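Local coordinates for gram-negative insecticidal protein (PDB 6FBM), which acts as an insecticidal toxin of the MACPF and beta-tripod families, probably by forming pores in target-cell membranes, at residues 18-24 with 35-41; 335-341 with 455-461; 443-448 with 505-509. One frame throughout, in Å; residues are numbered along the deposited sequence.

Interaction 1 (18-24 with 35-41); sequences SMGMGYD and LLGQPLF
L35 packs against M21 and Y23 in a short, weakly bonded beta hairpin of the large curled antiparallel sheet, where strand 21-23 pairs both with 35-39 and with strand 170-177 of the MACPF region. Y23 and L35 form an antiparallel non-hydrogen-bonded pair with their side chains on one face of the sheet. Next to it, L36 N donates to G22 O at 2.9 Å. Further along, the chain turns a corner at G37 and Q38, and the link from L40 N to G20 O is weak and stretched to 3.4 Å.

L35 illustrates how a branched side chain can fill such a hairpin. With CG anti to its carbonyl carbon (chi1 -61°), its two methyls part company: CD1 comes up to S18 OG at 3.4 Å, while CD2 sits 3.7 Å from M21 CB and meets the Y23 ring at its edge, near the ring plane. The ring's hydroxyl is held separately by L28 and S31. M21 has a sharply bent chain that runs beside P39, pointing the same way, and lays its CE methyl 3.4 Å from P39 CB. L36 covers the backbone of the opposing strand, reaching D24 CB with CD2 at 4.1 Å. G20, the third residue of a type II turn from S18 to M21, presents its CA in plane at the edge of the F41 ring, 3.7 Å from CD2; the same ring packs edge-to-face with Y171.

With one backbone bond of ordinary length and one weak one between the segments, the contact probably depends mainly on aliphatic packing by L35 and M21, while strand 21-23 is also bonded to strand 170-177 through I172 and Y170.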
loop_
_atom_site.group_PDB
_atom_site.type_symbol
_atom_site.label_atom_id
_atom_site.label_comp_id
_atom_site.label_asym_id
_atom_site.label_seq_id
_atom_site.Cartn_x
_atom_site.Cartn_y
_atom_site.Cartn_z
ATOM N N SER A 18 0.127 -28.023 1.989
ATOM C CA SER A 18 0.247 -29.162 1.078
ATOM C C SER A 18 0.564 -30.469 1.776
ATOM O O SER A 18 0.347 -31.512 1.203
ATOM C CB SER A 18 1.318 -28.887 0.043
ATOM O OG SER A 18 0.989 -27.723 -0.666
ATOM N N MET A 19 1.075 -30.403 2.999
ATOM C CA MET A 19 1.564 -31.583 3.670
ATOM C C MET A 19 0.418 -32.469 4.155
ATOM O O MET A 19 -0.612 -31.991 4.658
ATOM C CB MET A 19 2.474 -31.209 4.820
ATOM C CG MET A 19 3.708 -30.426 4.387
ATOM S SD MET A 19 4.600 -31.094 2.958
ATOM C CE MET A 19 5.319 -32.578 3.699
ATOM N N GLY A 20 0.562 -33.764 3.918
ATOM C CA GLY A 20 -0.437 -34.699 4.348
ATOM C C GLY A 20 -1.719 -34.650 3.553
ATOM O O GLY A 20 -2.738 -35.159 4.001
ATOM N N MET A 21 -1.679 -34.041 2.378
ATOM C CA MET A 21 -2.835 -33.980 1.511
ATOM C C MET A 21 -2.743 -35.176 0.609
ATOM O O MET A 21 -1.636 -35.557 0.200
ATOM C CB MET A 21 -2.801 -32.768 0.595
ATOM C CG MET A 21 -3.162 -31.415 1.169
ATOM S SD MET A 21 -4.733 -31.337 2.075
ATOM C CE MET A 21 -4.022 -31.390 3.702
ATOM N N GLY A 22 -3.912 -35.714 0.240
ATOM C CA GLY A 22 -3.986 -36.619 -0.897
ATOM C C GLY A 22 -3.455 -35.996 -2.175
ATOM O O GLY A 22 -3.528 -34.776 -2.360
ATOM N N TYR A 23 -2.902 -36.832 -3.049
ATOM C CA TYR A 23 -2.346 -36.365 -4.306
ATOM C C TYR A 23 -2.864 -37.175 -5.462
ATOM O O TYR A 23 -2.933 -38.401 -5.371
ATOM C CB TYR A 23 -0.845 -36.430 -4.299
ATOM C CG TYR A 23 -0.220 -35.567 -5.332
ATOM C CD1 TYR A 23 0.029 -34.243 -5.075
ATOM C CD2 TYR A 23 0.130 -36.067 -6.577
ATOM C CE1 TYR A 23 0.618 -33.431 -6.020
ATOM C CE2 TYR A 23 0.725 -35.249 -7.533
ATOM C CZ TYR A 23 0.968 -33.934 -7.246
ATOM O OH TYR A 23 1.561 -33.088 -8.158
ATOM N N ASP A 24 -3.202 -36.479 -6.543
ATOM C CA ASP A 24 -3.562 -37.133 -7.771
ATOM C C ASP A 24 -2.276 -37.545 -8.484
ATOM O O ASP A 24 -1.659 -36.765 -9.200
ATOM C CB ASP A 24 -4.400 -36.217 -8.653
ATOM C CG ASP A 24 -4.821 -36.886 -9.947
ATOM O OD1 ASP A 24 -4.436 -38.061 -10.195
ATOM O OD2 ASP A 24 -5.536 -36.210 -10.726
ATOM N N LEU A 35 -3.185 -31.443 -5.641
ATOM C CA LEU A 35 -3.613 -31.800 -4.294
ATOM C C LEU A 35 -5.111 -32.051 -4.286
ATOM O O LEU A 35 -5.828 -31.489 -5.084
ATOM C CB LEU A 35 -3.280 -30.705 -3.283
ATOM C CG LEU A 35 -1.808 -30.363 -3.124
ATOM C CD1 LEU A 35 -1.670 -29.052 -2.374
ATOM C CD2 LEU A 35 -1.058 -31.464 -2.430
ATOM N N LEU A 36 -5.548 -32.931 -3.403
ATOM C CA LEU A 36 -6.931 -33.365 -3.328
ATOM C C LEU A 36 -7.490 -32.903 -2.016
ATOM O O LEU A 36 -6.754 -32.739 -1.049
ATOM C CB LEU A 36 -7.037 -34.875 -3.419
ATOM C CG LEU A 36 -6.496 -35.516 -4.702
ATOM C CD1 LEU A 36 -6.601 -37.040 -4.519
ATOM C CD2 LEU A 36 -7.260 -35.044 -5.949
ATOM N N GLY A 37 -8.809 -32.769 -1.978
ATOM C CA GLY A 37 -9.499 -31.890 -1.043
ATOM C C GLY A 37 -9.220 -32.034 0.430
ATOM O O GLY A 37 -8.658 -31.121 1.047
ATOM N N GLN A 38 -9.643 -33.167 0.997
ATOM C CA GLN A 38 -9.659 -33.360 2.461
ATOM C C GLN A 38 -8.268 -33.589 3.045
ATOM O O GLN A 38 -7.548 -34.475 2.569
ATOM C CB GLN A 38 -10.607 -34.495 2.924
ATOM C CG GLN A 38 -12.059 -34.105 2.784
ATOM C CD GLN A 38 -12.815 -34.883 1.718
ATOM O OE1 GLN A 38 -12.267 -35.244 0.672
ATOM N NE2 GLN A 38 -14.080 -35.140 1.989
ATOM N N PRO A 39 -7.866 -32.787 4.068
ATOM C CA PRO A 39 -6.672 -33.160 4.856
ATOM C C PRO A 39 -6.861 -34.516 5.536
ATOM O O PRO A 39 -7.948 -34.820 5.990
ATOM C CB PRO A 39 -6.559 -32.037 5.898
ATOM C CG PRO A 39 -7.274 -30.878 5.287
ATOM C CD PRO A 39 -8.417 -31.490 4.503
ATOM N N LEU A 40 -5.809 -35.318 5.562
ATOM C CA LEU A 40 -5.888 -36.681 6.077
ATOM C C LEU A 40 -5.586 -36.722 7.547
ATOM O O LEU A 40 -6.064 -37.605 8.255
ATOM C CB LEU A 40 -4.896 -37.581 5.344
ATOM C CG LEU A 40 -5.351 -38.177 4.005
ATOM C CD1 LEU A 40 -6.212 -37.251 3.143
ATOM C CD2 LEU A 40 -4.123 -38.659 3.244
ATOM N N PHE A 41 -4.793 -35.766 8.022
ATOM C CA PHE A 41 -4.231 -35.841 9.346
ATOM C C PHE A 41 -4.567 -34.616 10.146
ATOM O O PHE A 41 -4.942 -33.587 9.601
ATOM C CB PHE A 41 -2.726 -36.006 9.263
ATOM C CG PHE A 41 -2.286 -37.080 8.316
ATOM C CD1 PHE A 41 -2.402 -38.406 8.666
ATOM C CD2 PHE A 41 -1.778 -36.764 7.077
ATOM C CE1 PHE A 41 -1.987 -39.412 7.801
ATOM C CE2 PHE A 41 -1.376 -37.756 6.202
ATOM C CZ PHE A 41 -1.484 -39.086 6.569
#

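Interaction 2 (335-341 with 455-461); sequences SGASEDL and VWWDKGT
The loop 335-341 lies across the end of strand 450-457 and the type II turn that follows it, D458 to T461, with L341 and E339 resting on two consecutive tryptophans. L341 covers one face of W456: its CB stands 3.5 Å from the centroid of the five-membered ring, only 13° off the normal, in a CH-pi contact, while D458 N lies over the opposite face. At the edge of the same indole, in plane, E339 O receives a weak bond from W456 NE1 at 3.2 Å.

The loop also carries an ST turn, in which S335 OG accepts from A337 N at 3.1 Å, and D332 holds that hydroxyl as well as the backbone N of L341. The two turns then dock on each other. T461 OG1 donates to S335 O at 2.6 Å, and S338 N gives K459 O a nearly straight bond of 3.0 Å (173°). E339, extended beyond CG, brings its carboxylate to W457 obliquely, the two planes 19° apart; OE2 lies 3.1 Å from W457 CD1 and takes a weak bond from W457 N, and OE1 forms a salt bridge with R454, which also makes a cation-pi contact with the W457 ring.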
loop_
_atom_site.group_PDB
_atom_site.type_symbol
_atom_site.label_atom_id
_atom_site.label_comp_id
_atom_site.label_asym_id
_atom_site.label_seq_id
_atom_site.Cartn_x
_atom_site.Cartn_y
_atom_site.Cartn_z
ATOM N N SER A 335 25.684 -48.261 -75.825
ATOM C CA SER A 335 26.592 -48.750 -74.786
ATOM C C SER A 335 27.285 -50.043 -75.160
ATOM O O SER A 335 28.255 -50.437 -74.503
ATOM C CB SER A 335 25.859 -48.977 -73.465
ATOM O OG SER A 335 25.111 -50.184 -73.470
ATOM N N GLY A 336 26.760 -50.745 -76.170
ATOM C CA GLY A 336 27.264 -52.063 -76.532
ATOM C C GLY A 336 26.951 -53.163 -75.540
ATOM O O GLY A 336 27.404 -54.288 -75.725
ATOM N N ALA A 337 26.176 -52.884 -74.495
ATOM C CA ALA A 337 25.769 -53.945 -73.576
ATOM C C ALA A 337 24.763 -54.829 -74.310
ATOM O O ALA A 337 23.957 -54.345 -75.106
ATOM C CB ALA A 337 25.164 -53.365 -72.313
ATOM N N SER A 338 24.846 -56.131 -74.059
ATOM C CA SER A 338 23.976 -57.101 -74.729
ATOM C C SER A 338 22.552 -56.689 -74.452
ATOM O O SER A 338 21.767 -56.463 -75.390
ATOM C CB SER A 338 24.224 -58.537 -74.228
ATOM O OG SER A 338 25.626 -58.819 -74.199
ATOM N N GLU A 339 22.243 -56.532 -73.160
ATOM C CA GLU A 339 20.892 -56.178 -72.735
ATOM C C GLU A 339 20.569 -54.702 -72.918
ATOM O O GLU A 339 21.456 -53.836 -72.951
ATOM C CB GLU A 339 20.657 -56.623 -71.310
ATOM C CG GLU A 339 20.768 -58.132 -71.139
ATOM C CD GLU A 339 20.641 -58.544 -69.698
ATOM O OE1 GLU A 339 20.322 -59.719 -69.441
ATOM O OE2 GLU A 339 20.859 -57.696 -68.814
ATOM N N ASP A 340 19.285 -54.440 -73.107
ATOM C CA ASP A 340 18.757 -53.091 -73.204
ATOM C C ASP A 340 18.433 -52.634 -71.770
ATOM O O ASP A 340 17.996 -53.427 -70.939
ATOM C CB ASP A 340 17.459 -53.066 -74.030
ATOM C CG ASP A 340 17.655 -53.355 -75.517
ATOM O OD1 ASP A 340 18.668 -52.930 -76.108
ATOM O OD2 ASP A 340 16.717 -53.967 -76.109
ATOM N N LEU A 341 18.639 -51.351 -71.497
ATOM C CA LEU A 341 18.267 -50.732 -70.232
ATOM C C LEU A 341 17.576 -49.427 -70.528
ATOM O O LEU A 341 18.083 -48.622 -71.290
ATOM C CB LEU A 341 19.498 -50.402 -69.387
ATOM C CG LEU A 341 19.253 -49.693 -68.058
ATOM C CD1 LEU A 341 18.398 -50.557 -67.145
ATOM C CD2 LEU A 341 20.586 -49.369 -67.412
ATOM N N VAL A 455 17.464 -56.526 -63.122
ATOM C CA VAL A 455 16.947 -55.687 -64.186
ATOM C C VAL A 455 17.853 -55.743 -65.394
ATOM O O VAL A 455 17.368 -55.832 -66.523
ATOM C CB VAL A 455 16.823 -54.226 -63.730
ATOM C CG1 VAL A 455 16.304 -53.334 -64.872
ATOM C CG2 VAL A 455 15.907 -54.135 -62.504
ATOM N N TRP A 456 19.172 -55.684 -65.154
ATOM C CA TRP A 456 20.165 -55.423 -66.204
ATOM C C TRP A 456 21.592 -55.573 -65.653
ATOM O O TRP A 456 21.802 -55.521 -64.445
ATOM C CB TRP A 456 19.965 -54.011 -66.717
ATOM C CG TRP A 456 20.864 -53.530 -67.812
ATOM C CD1 TRP A 456 20.653 -53.659 -69.135
ATOM C CD2 TRP A 456 22.075 -52.775 -67.673
ATOM N NE1 TRP A 456 21.649 -53.047 -69.844
ATOM C CE2 TRP A 456 22.539 -52.494 -68.967
ATOM C CE3 TRP A 456 22.803 -52.307 -66.579
ATOM C CZ2 TRP A 456 23.707 -51.770 -69.210
ATOM C CZ3 TRP A 456 23.972 -51.574 -66.829
ATOM C CH2 TRP A 456 24.404 -51.320 -68.130
ATOM N N TRP A 457 22.533 -55.839 -66.550
ATOM C CA TRP A 457 23.969 -55.752 -66.287
ATOM C C TRP A 457 24.647 -55.263 -67.557
ATOM O O TRP A 457 24.044 -55.267 -68.632
ATOM C CB TRP A 457 24.615 -57.080 -65.829
ATOM C CG TRP A 457 24.156 -58.343 -66.527
ATOM C CD1 TRP A 457 23.731 -58.477 -67.824
ATOM C CD2 TRP A 457 24.108 -59.662 -65.959
ATOM N NE1 TRP A 457 23.388 -59.777 -68.086
ATOM C CE2 TRP A 457 23.610 -60.533 -66.964
ATOM C CE3 TRP A 457 24.433 -60.197 -64.700
ATOM C CZ2 TRP A 457 23.432 -61.906 -66.746
ATOM C CZ3 TRP A 457 24.243 -61.547 -64.484
ATOM C CH2 TRP A 457 23.739 -62.392 -65.500
ATOM N N ASP A 458 25.901 -54.848 -67.431
ATOM C CA ASP A 458 26.594 -54.193 -68.529
ATOM C C ASP A 458 27.338 -55.136 -69.449
ATOM O O ASP A 458 27.986 -54.679 -70.379
ATOM C CB ASP A 458 27.566 -53.128 -67.981
ATOM C CG ASP A 458 28.859 -53.721 -67.436
ATOM O OD1 ASP A 458 28.776 -54.609 -66.574
ATOM O OD2 ASP A 458 29.938 -53.287 -67.844
ATOM N N LYS A 459 27.279 -56.452 -69.209
ATOM C CA LYS A 459 28.141 -57.369 -69.962
ATOM C C LYS A 459 27.856 -57.294 -71.470
ATOM O O LYS A 459 26.705 -57.202 -71.897
ATOM C CB LYS A 459 28.146 -58.774 -69.385
ATOM C CG LYS A 459 26.894 -59.587 -69.572
ATOM C CD LYS A 459 26.556 -60.397 -68.296
ATOM C CE LYS A 459 27.599 -61.371 -67.820
ATOM N NZ LYS A 459 26.953 -62.480 -67.007
ATOM N N GLY A 460 28.946 -57.264 -72.238
ATOM C CA GLY A 460 28.927 -56.892 -73.644
ATOM C C GLY A 460 29.515 -55.519 -73.909
ATOM O O GLY A 460 30.064 -55.284 -74.989
ATOM N N THR A 461 29.388 -54.605 -72.942
ATOM C CA THR A 461 29.906 -53.226 -73.087
ATOM C C THR A 461 31.442 -53.181 -73.220
ATOM O O THR A 461 31.995 -52.357 -73.955
ATOM C CB THR A 461 29.390 -52.321 -71.931
ATOM O OG1 THR A 461 29.455 -50.930 -72.297
ATOM C CG2 THR A 461 30.175 -52.542 -70.673
#

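Interaction 3 (443-448 with 505-509); sequences SLCADV and IACVK
K509 stretches its side chain across the end of strand 445-447, its CB and CG both 3.3 Å from L444 O, the carbonyl to which its own backbone N donates. Because CG is anti to the carbonyl carbon (chi1 -68°) and the chain is extended beyond it, the ammonium group travels past the strand end toward S443. There, NZ donates to a water at 3.1 Å, and this water lies close to S443 O and C445 O, bridging the lysine to the opposing backbone.

Between the strands, C445 and V508 send their side chains to one face of the sheet, A446 and C507 to the other. A446 and C507 are a hydrogen-bonded antiparallel pair, joined by two nearly straight bonds: A446 N to C507 O at 2.7 Å and C507 N to A446 O at 2.9 Å. C445 CB also leans diagonally toward A506 CB, 3.7 Å away.

At the far end V448 and I505 lie side by side, pointing the same way, and the CG2 methyl of V448 is shared between I505 CG2 at 3.9 Å and C507 SG. P472 touches both V448 and C507. Water takes over from direct pairing here: I505 O accepts from two waters, one of which also donates to D447 OD1, while the other accepts from V448 N.

L444 and V508 both rest on L318 of strand 318-321. The whole is a compact example of a two-stranded antiparallel sheet made by two segments whose closest ends are 57 residues apart in the chain, within the Vps62 family region.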
loop_
_atom_site.group_PDB
_atom_site.type_symbol
_atom_site.label_atom_id
_atom_site.label_comp_id
_atom_site.label_asym_id
_atom_site.label_seq_id
_atom_site.Cartn_x
_atom_site.Cartn_y
_atom_site.Cartn_z
ATOM N N SER A 443 15.373 -44.950 -39.236
ATOM C CA SER A 443 14.244 -45.385 -38.440
ATOM C C SER A 443 13.065 -45.946 -39.246
ATOM O O SER A 443 12.359 -46.836 -38.763
ATOM C CB SER A 443 13.763 -44.220 -37.578
ATOM O OG SER A 443 13.454 -43.085 -38.381
ATOM N N LEU A 444 12.861 -45.431 -40.460
ATOM C CA LEU A 444 11.778 -45.886 -41.332
ATOM C C LEU A 444 12.191 -46.982 -42.298
ATOM O O LEU A 444 11.353 -47.511 -43.035
ATOM C CB LEU A 444 11.245 -44.709 -42.146
ATOM C CG LEU A 444 10.956 -43.419 -41.392
ATOM C CD1 LEU A 444 10.211 -42.468 -42.332
ATOM C CD2 LEU A 444 10.135 -43.699 -40.147
ATOM N N CYS A 445 13.471 -47.345 -42.302
ATOM C CA CYS A 445 13.992 -48.283 -43.282
ATOM C C CYS A 445 14.504 -49.544 -42.627
ATOM O O CYS A 445 14.818 -49.565 -41.427
ATOM C CB CYS A 445 15.132 -47.645 -44.062
ATOM S SG CYS A 445 14.701 -46.089 -44.846
ATOM N N ALA A 446 14.574 -50.592 -43.449
ATOM C CA ALA A 446 15.187 -51.874 -43.104
ATOM C C ALA A 446 16.370 -52.103 -44.039
ATOM O O ALA A 446 16.248 -51.881 -45.247
ATOM C CB ALA A 446 14.177 -52.993 -43.264
ATOM N N ASP A 447 17.494 -52.560 -43.486
ATOM C CA ASP A 447 18.661 -52.947 -44.294
ATOM C C ASP A 447 18.258 -53.935 -45.380
ATOM O O ASP A 447 17.338 -54.743 -45.186
ATOM C CB ASP A 447 19.742 -53.608 -43.420
ATOM C CG ASP A 447 20.349 -52.656 -42.406
ATOM O OD1 ASP A 447 20.317 -51.416 -42.622
ATOM O OD2 ASP A 447 20.884 -53.173 -41.404
ATOM N N VAL A 448 18.933 -53.873 -46.527
ATOM C CA VAL A 448 18.592 -54.787 -47.625
ATOM C C VAL A 448 18.928 -56.223 -47.192
ATOM O O VAL A 448 19.971 -56.473 -46.606
ATOM C CB VAL A 448 19.273 -54.409 -48.949
ATOM C CG1 VAL A 448 18.944 -55.417 -50.034
ATOM C CG2 VAL A 448 18.812 -53.035 -49.400
ATOM N N ILE A 505 22.302 -48.126 -48.624
ATOM C CA ILE A 505 21.065 -48.433 -49.301
ATOM C C ILE A 505 20.192 -49.201 -48.351
ATOM O O ILE A 505 20.684 -50.008 -47.568
ATOM C CB ILE A 505 21.301 -49.279 -50.581
ATOM C CG1 ILE A 505 22.090 -48.482 -51.624
ATOM C CG2 ILE A 505 19.989 -49.808 -51.164
ATOM C CD1 ILE A 505 21.256 -47.397 -52.287
ATOM N N ALA A 506 18.888 -48.961 -48.443
ATOM C CA ALA A 506 17.917 -49.677 -47.634
ATOM C C ALA A 506 16.585 -49.796 -48.357
ATOM O O ALA A 506 16.429 -49.307 -49.487
ATOM C CB ALA A 506 17.747 -48.990 -46.299
ATOM N N CYS A 507 15.646 -50.491 -47.718
ATOM C CA CYS A 507 14.257 -50.556 -48.163
ATOM C C CYS A 507 13.366 -49.917 -47.112
ATOM O O CYS A 507 13.655 -49.986 -45.924
ATOM C CB CYS A 507 13.828 -51.998 -48.370
ATOM S SG CYS A 507 14.864 -52.900 -49.503
ATOM N N VAL A 508 12.259 -49.341 -47.567
ATOM C CA VAL A 508 11.388 -48.567 -46.711
ATOM C C VAL A 508 10.277 -49.457 -46.174
ATOM O O VAL A 508 9.597 -50.135 -46.946
ATOM C CB VAL A 508 10.843 -47.303 -47.418
ATOM C CG1 VAL A 508 9.967 -47.602 -48.651
ATOM C CG2 VAL A 508 10.131 -46.402 -46.418
ATOM N N LYS A 509 10.122 -49.438 -44.835
ATOM C CA LYS A 509 9.140 -50.244 -44.103
ATOM C C LYS A 509 7.686 -49.936 -44.470
ATOM O O LYS A 509 7.308 -48.760 -44.640
ATOM C CB LYS A 509 9.271 -50.020 -42.596
ATOM C CG LYS A 509 10.542 -50.546 -41.946
ATOM C CD LYS A 509 10.613 -50.054 -40.501
ATOM C CE LYS A 509 11.415 -50.941 -39.582
ATOM N NZ LYS A 509 11.414 -50.301 -38.238
HETATM O O HOH W 1 14.123 -48.884 -38.364
HETATM O O HOH W 2 21.243 -50.011 -44.804
HETATM O O HOH W 3 21.340 -52.581 -46.494
#

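In the fold
The three contacts are graded by burial and chemistry. Interaction 3, about 20 Å from the chain centre to its own centre, is buried and held by straight backbone bonds, with waters finishing its ends. Interactions 1 and 2 lie farther out and are only partly buried, the first relying on aliphatic packing in a local hairpin, the second on indoles, a carboxylate and interlocking turns. Interactions 2 and 3 both belong to the Vps62-like region: strand 445-447 leads into strand 450-457, yet the contacts do not touch, their nearest atoms about 13 Å apart. Interaction 1 belongs to the MACPF sheet, its centre 80 Å from that of interaction 2, across the chain's centre.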